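Local structure of minor fimbrium tip subunit Mfa3 (Porphyromonas gingivalis ATCC 33277, 5NF4) at residues I119-M122 against Q123-M126; R143-P147 against I148-N152; H221-L224 against V225-S229. The protein is a tip subunit of the minor (Mfa1) fimbriae, surface filaments that mediate biofilm formation and adhesion to host cells and other oral bacteria. All coordinates share one frame; numbering follows the deposited sequence.

Contact 1: residues I119-M122 against Q123-M126; sequences IPNM and QTAM
Met122 lies along the first turn of helix 122-126 and meets Ala125 and Met126, the residues three and four places further on. Its CB only starts the chain off. CG stands anti to the backbone N (chi1 -173°), and a bend at chi2 then carries the thioether along the helix. SD comes to 4.1 Å from CB of Ala125. The terminal CE reaches CG of Met126, also at 4.1 Å, where the two methionine chains cross at about a right angle. From its other neighbour, the same Met126 CG is 3.3 Å from Met122 O. Both methionines also pack on Ala73 and Leu75 of strand 71-78, while Phe138 of helix 132-140 touches Met122 and Ala125.

A type II turn from Ile119 to Met122, closed by a bond from Met122 N to Ile119 O, puts Asn121 at the N-cap position. Asn121 O accepts from Ala125 N at 3.2 Å in the carbonyl plane. The next bond, from Met126 N to Met122 O, is 3.0 Å long. The side chain of Asn121 makes no capping bond; water 1 donates to its OD1 and is hydrogen-bonded to Thr124 OG1 at 2.6 Å. The short helix is thus two-sided: the two thioether chains pack on strand 71-78, and Met122 also on Phe138, whereas water bridges the exposed side chains of the N-cap asparagine and Thr124.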
# COMPACT_ATOMS: atom_id res chain seq x y z
N ILE A 119 -11.88 0.47 -5.76
CA ILE A 119 -12.80 0.14 -4.67
C ILE A 119 -14.11 -0.39 -5.25
O ILE A 119 -14.75 0.25 -6.09
CB ILE A 119 -13.02 1.39 -3.78
CG1 ILE A 119 -11.71 1.76 -3.06
CG2 ILE A 119 -14.15 1.17 -2.78
CD1 ILE A 119 -11.12 0.66 -2.19
N PRO A 120 -14.53 -1.60 -4.83
CA PRO A 120 -15.79 -2.15 -5.36
C PRO A 120 -16.98 -1.22 -5.17
O PRO A 120 -17.24 -0.75 -4.04
CB PRO A 120 -15.98 -3.43 -4.54
CG PRO A 120 -14.63 -3.80 -4.11
CD PRO A 120 -13.89 -2.53 -3.89
N ASN A 121 -17.70 -1.00 -6.28
CA ASN A 121 -18.88 -0.14 -6.33
C ASN A 121 -18.68 1.24 -5.73
O ASN A 121 -19.59 1.82 -5.15
CB ASN A 121 -20.06 -0.84 -5.67
CG ASN A 121 -20.67 -1.87 -6.58
OD1 ASN A 121 -20.98 -1.58 -7.72
ND2 ASN A 121 -20.82 -3.10 -6.10
N MET A 122 -17.48 1.79 -5.91
CA MET A 122 -17.19 3.14 -5.50
C MET A 122 -18.17 4.14 -6.11
O MET A 122 -18.49 5.15 -5.48
CB MET A 122 -15.75 3.51 -5.86
CG MET A 122 -15.32 4.83 -5.33
SD MET A 122 -15.33 4.89 -3.55
CE MET A 122 -15.58 6.64 -3.30
N GLN A 123 -18.67 3.87 -7.32
CA GLN A 123 -19.55 4.84 -7.96
C GLN A 123 -20.83 5.03 -7.14
O GLN A 123 -21.30 6.16 -6.94
CB GLN A 123 -19.90 4.43 -9.40
CG GLN A 123 -20.54 5.56 -10.17
CD GLN A 123 -20.74 5.25 -11.63
OE1 GLN A 123 -20.80 4.10 -12.04
NE2 GLN A 123 -20.89 6.30 -12.41
N THR A 124 -21.38 3.93 -6.67
CA THR A 124 -22.55 3.94 -5.81
C THR A 124 -22.21 4.63 -4.47
O THR A 124 -23.03 5.37 -3.93
CB THR A 124 -23.04 2.49 -5.56
OG1 THR A 124 -23.47 1.92 -6.80
CG2 THR A 124 -24.17 2.45 -4.54
N ALA A 125 -21.01 4.37 -3.95
CA ALA A 125 -20.56 4.95 -2.67
C ALA A 125 -20.53 6.48 -2.71
O ALA A 125 -20.71 7.14 -1.70
CB ALA A 125 -19.18 4.44 -2.31
N MET A 126 -20.24 7.03 -3.89
CA MET A 126 -20.10 8.47 -4.00
C MET A 126 -21.39 9.18 -3.60
O MET A 126 -21.36 10.30 -3.07
CB MET A 126 -19.70 8.84 -5.44
CG MET A 126 -18.28 8.42 -5.80
SD MET A 126 -17.95 8.51 -7.58
CE MET A 126 -17.75 10.28 -7.66
O HOH W 1 -21.51 1.13 -8.23

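Contact 2: residues R143-P147 against I148-N152; sequences RDLDP and IHYHN
Leu145 lays its CD2 methyl over the face of the Tyr150 ring, 3.6 Å from the centroid and only 8° off the ring normal, a CH-pi contact. With CG anti to the backbone N (chi1 -169°), the leucine also sets CG 3.8 Å from His149 CB, crossing that side chain at about a right angle. At the rim of the tyrosine, water 2 donates to both its OH and Leu145 O, and the hydroxyl is further hydrogen-bonded to Asn219 O; Tyr235 stacks on the ring.

Pro147 begins the 3-10 turn. Its O accepts a weak bond from Tyr150 N at 3.4 Å and lies at the edge of the Tyr150 ring. One residue earlier, Asp146 O takes His149 N at 2.8 Å from above the carbonyl plane. Asp146 OD1 takes Ile148 N at 3.1 Å on the anti side of the carboxylate, with the donor 23° out of its plane. Water 3 links Asp146 N to His149 ND1, while His149 NE2 bonds to Asn157 O. Asp146 OD2 accepts from Asn157 ND2. With OD1 on a main-chain N-H of the turn and OD2 on an amide, the carboxylate's rotation is restrained and its negative charge is probably partly offset.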
# COMPACT_ATOMS: atom_id res chain seq x y z
N ARG A 143 -11.10 -1.71 6.00
CA ARG A 143 -11.70 -2.54 4.95
C ARG A 143 -10.94 -3.85 4.85
O ARG A 143 -9.70 -3.86 4.82
CB ARG A 143 -11.66 -1.81 3.58
CG ARG A 143 -12.31 -0.40 3.65
CD ARG A 143 -12.26 0.38 2.33
NE ARG A 143 -12.93 1.69 2.52
CZ ARG A 143 -14.25 1.87 2.53
NH1 ARG A 143 -15.09 0.88 2.26
NH2 ARG A 143 -14.75 3.06 2.81
N ASP A 144 -11.66 -4.96 4.77
CA ASP A 144 -10.95 -6.23 4.75
C ASP A 144 -10.36 -6.47 3.37
O ASP A 144 -11.10 -6.39 2.38
CB ASP A 144 -11.89 -7.37 5.16
CG ASP A 144 -13.15 -7.46 4.33
OD1 ASP A 144 -13.90 -6.46 4.20
OD2 ASP A 144 -13.38 -8.58 3.78
N LEU A 145 -9.05 -6.70 3.30
CA LEU A 145 -8.39 -6.94 2.01
C LEU A 145 -8.95 -8.17 1.34
O LEU A 145 -9.10 -9.22 1.98
CB LEU A 145 -6.87 -7.08 2.21
CG LEU A 145 -6.02 -7.08 0.94
CD1 LEU A 145 -5.96 -5.59 0.38
CD2 LEU A 145 -4.64 -7.58 1.21
N ASP A 146 -9.29 -8.05 0.08
CA ASP A 146 -9.65 -9.23 -0.73
C ASP A 146 -8.59 -10.36 -0.56
O ASP A 146 -7.39 -10.12 -0.70
CB ASP A 146 -9.78 -8.80 -2.20
CG ASP A 146 -10.41 -9.88 -3.09
OD1 ASP A 146 -10.03 -11.06 -2.99
OD2 ASP A 146 -11.28 -9.53 -3.94
N PRO A 147 -9.02 -11.59 -0.21
CA PRO A 147 -8.07 -12.71 -0.03
C PRO A 147 -7.02 -12.87 -1.16
O PRO A 147 -5.86 -13.23 -0.91
CB PRO A 147 -8.98 -13.93 0.02
CG PRO A 147 -10.26 -13.39 0.63
CD PRO A 147 -10.42 -12.02 -0.01
N ILE A 148 -7.44 -12.63 -2.40
CA ILE A 148 -6.50 -12.83 -3.50
C ILE A 148 -5.37 -11.78 -3.46
O ILE A 148 -4.26 -12.05 -3.95
CB ILE A 148 -7.24 -12.82 -4.86
CG1 ILE A 148 -6.34 -13.43 -5.94
CG2 ILE A 148 -7.64 -11.45 -5.30
CD1 ILE A 148 -5.95 -14.88 -5.70
N HIS A 149 -5.61 -10.63 -2.85
CA HIS A 149 -4.61 -9.56 -2.87
C HIS A 149 -3.42 -9.78 -1.95
O HIS A 149 -2.43 -9.06 -2.07
CB HIS A 149 -5.27 -8.20 -2.56
CG HIS A 149 -6.04 -7.68 -3.71
ND1 HIS A 149 -7.09 -6.79 -3.59
CD2 HIS A 149 -5.95 -7.98 -5.03
CE1 HIS A 149 -7.58 -6.53 -4.79
NE2 HIS A 149 -6.91 -7.24 -5.68
N TYR A 150 -3.45 -10.79 -1.07
CA TYR A 150 -2.22 -11.14 -0.37
C TYR A 150 -1.26 -11.90 -1.30
O TYR A 150 -0.07 -12.13 -0.98
CB TYR A 150 -2.54 -12.00 0.88
CG TYR A 150 -3.34 -11.29 1.96
CD1 TYR A 150 -2.72 -10.56 2.96
CD2 TYR A 150 -4.73 -11.37 1.99
CE1 TYR A 150 -3.47 -9.91 3.93
CE2 TYR A 150 -5.46 -10.73 2.97
CZ TYR A 150 -4.82 -10.01 3.94
OH TYR A 150 -5.57 -9.37 4.89
N HIS A 151 -1.78 -12.36 -2.44
CA HIS A 151 -1.00 -13.09 -3.41
C HIS A 151 -0.68 -12.31 -4.67
O HIS A 151 0.43 -12.39 -5.18
CB HIS A 151 -1.74 -14.36 -3.84
CG HIS A 151 -1.99 -15.32 -2.74
ND1 HIS A 151 -1.00 -16.12 -2.20
CD2 HIS A 151 -3.13 -15.63 -2.07
CE1 HIS A 151 -1.52 -16.88 -1.25
NE2 HIS A 151 -2.81 -16.59 -1.15
N ASN A 152 -1.66 -11.60 -5.20
CA ASN A 152 -1.46 -10.85 -6.44
C ASN A 152 -2.69 -10.05 -6.79
O ASN A 152 -3.79 -10.36 -6.36
CB ASN A 152 -1.11 -11.78 -7.62
CG ASN A 152 -2.05 -12.97 -7.72
OD1 ASN A 152 -1.74 -14.05 -7.23
ND2 ASN A 152 -3.21 -12.76 -8.33
O HOH W 2 -8.72 -9.71 4.72
O HOH W 3 -8.72 -5.77 -1.49

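Contact 3: residues H221-L224 against V225-S229; sequences HYRL and VPNQS
Val225 meets Arg223 first: its O lies 3.1 Å from Arg223 CD, close under the aliphatic part of the arginine, while its CG2 stands over one face of the guanidinium, 4.1 Å from NH1. The arginine chain is extended from CG to NE, with CG anti to the backbone N (chi1 -164°), and so runs beside the turning backbone rather than away from it.

Pro226 contributes its carbonyl. Arg223 NH1 donates to Pro226 O at 2.9 Å, and the acceptor lies near the guanidinium plane although the donor is tilted 34° from the carbonyl plane. Asn227 then crosses the arginine obliquely, its OD1 3.8 Å from Arg223 CD. Its ND2 donates to water 4, which in turn donates to His221 O at 2.7 Å, linking the loop back to strand 221-222. Gln228 closes the series: its OE1 accepts from Arg223 NH1 through a lone pair at 3.3 Å, in a nearly straight bond of 168° that also stays close to the guanidinium plane.

Elsewhere, Arg223 NE bonds to Gln140 O at the end of helix 132-140. One nitrogen, NH1, therefore binds two neutral oxygens from successive parts of the loop. Both acceptors meet it near the guanidinium plane and restrain the group's rotation, and their carbonyl and amide dipoles probably stabilise the positive charge.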
# COMPACT_ATOMS: atom_id res chain seq x y z
N HIS A 221 -6.98 -5.75 7.56
CA HIS A 221 -7.57 -4.53 7.01
C HIS A 221 -6.61 -3.58 6.35
O HIS A 221 -5.50 -3.33 6.84
CB HIS A 221 -8.24 -3.74 8.10
CG HIS A 221 -9.40 -4.43 8.75
ND1 HIS A 221 -9.32 -4.98 10.01
CD2 HIS A 221 -10.66 -4.67 8.31
CE1 HIS A 221 -10.48 -5.52 10.32
NE2 HIS A 221 -11.32 -5.34 9.30
N TYR A 222 -7.12 -2.98 5.28
CA TYR A 222 -6.51 -1.80 4.72
C TYR A 222 -7.35 -0.57 5.04
O TYR A 222 -8.51 -0.64 5.46
CB TYR A 222 -6.31 -1.96 3.23
CG TYR A 222 -7.54 -1.90 2.35
CD1 TYR A 222 -8.00 -0.69 1.83
CD2 TYR A 222 -8.20 -3.04 1.98
CE1 TYR A 222 -9.10 -0.64 1.02
CE2 TYR A 222 -9.31 -3.01 1.16
CZ TYR A 222 -9.75 -1.79 0.68
OH TYR A 222 -10.83 -1.72 -0.14
N ARG A 223 -6.73 0.57 4.80
CA ARG A 223 -7.36 1.85 5.03
C ARG A 223 -6.94 2.80 3.94
O ARG A 223 -5.79 2.77 3.52
CB ARG A 223 -6.92 2.38 6.40
CG ARG A 223 -7.76 3.49 6.96
CD ARG A 223 -7.11 4.11 8.23
NE ARG A 223 -8.06 4.77 9.15
CZ ARG A 223 -7.77 5.78 9.96
NH1 ARG A 223 -6.58 6.35 9.94
NH2 ARG A 223 -8.70 6.25 10.79
N LEU A 224 -7.85 3.65 3.49
CA LEU A 224 -7.55 4.53 2.35
C LEU A 224 -6.74 5.78 2.74
O LEU A 224 -6.28 6.53 1.85
CB LEU A 224 -8.83 4.95 1.65
CG LEU A 224 -9.53 3.80 0.93
CD1 LEU A 224 -10.93 4.22 0.58
CD2 LEU A 224 -8.74 3.33 -0.32
N VAL A 225 -6.59 6.01 4.03
CA VAL A 225 -5.60 6.98 4.51
C VAL A 225 -4.75 6.29 5.54
O VAL A 225 -5.15 5.29 6.13
CB VAL A 225 -6.24 8.23 5.14
CG1 VAL A 225 -6.80 9.10 4.09
CG2 VAL A 225 -7.29 7.83 6.19
N PRO A 226 -3.54 6.81 5.75
CA PRO A 226 -2.64 6.12 6.67
C PRO A 226 -3.21 5.82 8.06
O PRO A 226 -3.96 6.61 8.64
CB PRO A 226 -1.46 7.09 6.78
CG PRO A 226 -1.45 7.80 5.50
CD PRO A 226 -2.90 7.98 5.11
N ASN A 227 -2.81 4.67 8.57
CA ASN A 227 -3.15 4.19 9.90
C ASN A 227 -2.38 4.95 10.97
O ASN A 227 -1.21 5.28 10.78
CB ASN A 227 -2.82 2.70 10.03
CG ASN A 227 -3.76 1.81 9.25
OD1 ASN A 227 -4.82 1.46 9.73
ND2 ASN A 227 -3.36 1.42 8.04
N GLN A 228 -3.05 5.24 12.08
CA GLN A 228 -2.41 5.81 13.26
C GLN A 228 -2.36 4.82 14.44
O GLN A 228 -1.81 5.15 15.49
CB GLN A 228 -3.16 7.08 13.72
CG GLN A 228 -3.30 8.16 12.63
CD GLN A 228 -4.60 8.93 12.76
OE1 GLN A 228 -5.63 8.53 12.21
NE2 GLN A 228 -4.56 10.03 13.50
N SER A 229 -2.96 3.65 14.26
CA SER A 229 -3.11 2.64 15.33
C SER A 229 -2.69 1.30 14.81
O SER A 229 -2.81 1.04 13.62
CB SER A 229 -4.58 2.53 15.79
OG SER A 229 -4.98 3.65 16.58
O HOH W 4 -3.83 -1.17 6.71

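The three contacts follow one another along the chain. Contact 1 lies after strand 109-117, contact 2 runs from strand 143-144 into the loop before strand 161-170, and contact 3 from strand 221-222 into the loop before strand 238-242. Contacts 2 and 3, with centres 15 Å apart, share the small antiparallel pair of strands 143-144 and 221-222, joined by a probable hydrogen bond from Tyr222 N to Arg143 O. Contact 1 is about 19 Å from contact 3 between centres, yet Ile119 CD1 packs on Tyr222 and Leu224. Contacts 1 and 2 do not touch. Helix 132-140 touches all three contacts, so it and the strand pair tie these local turns together.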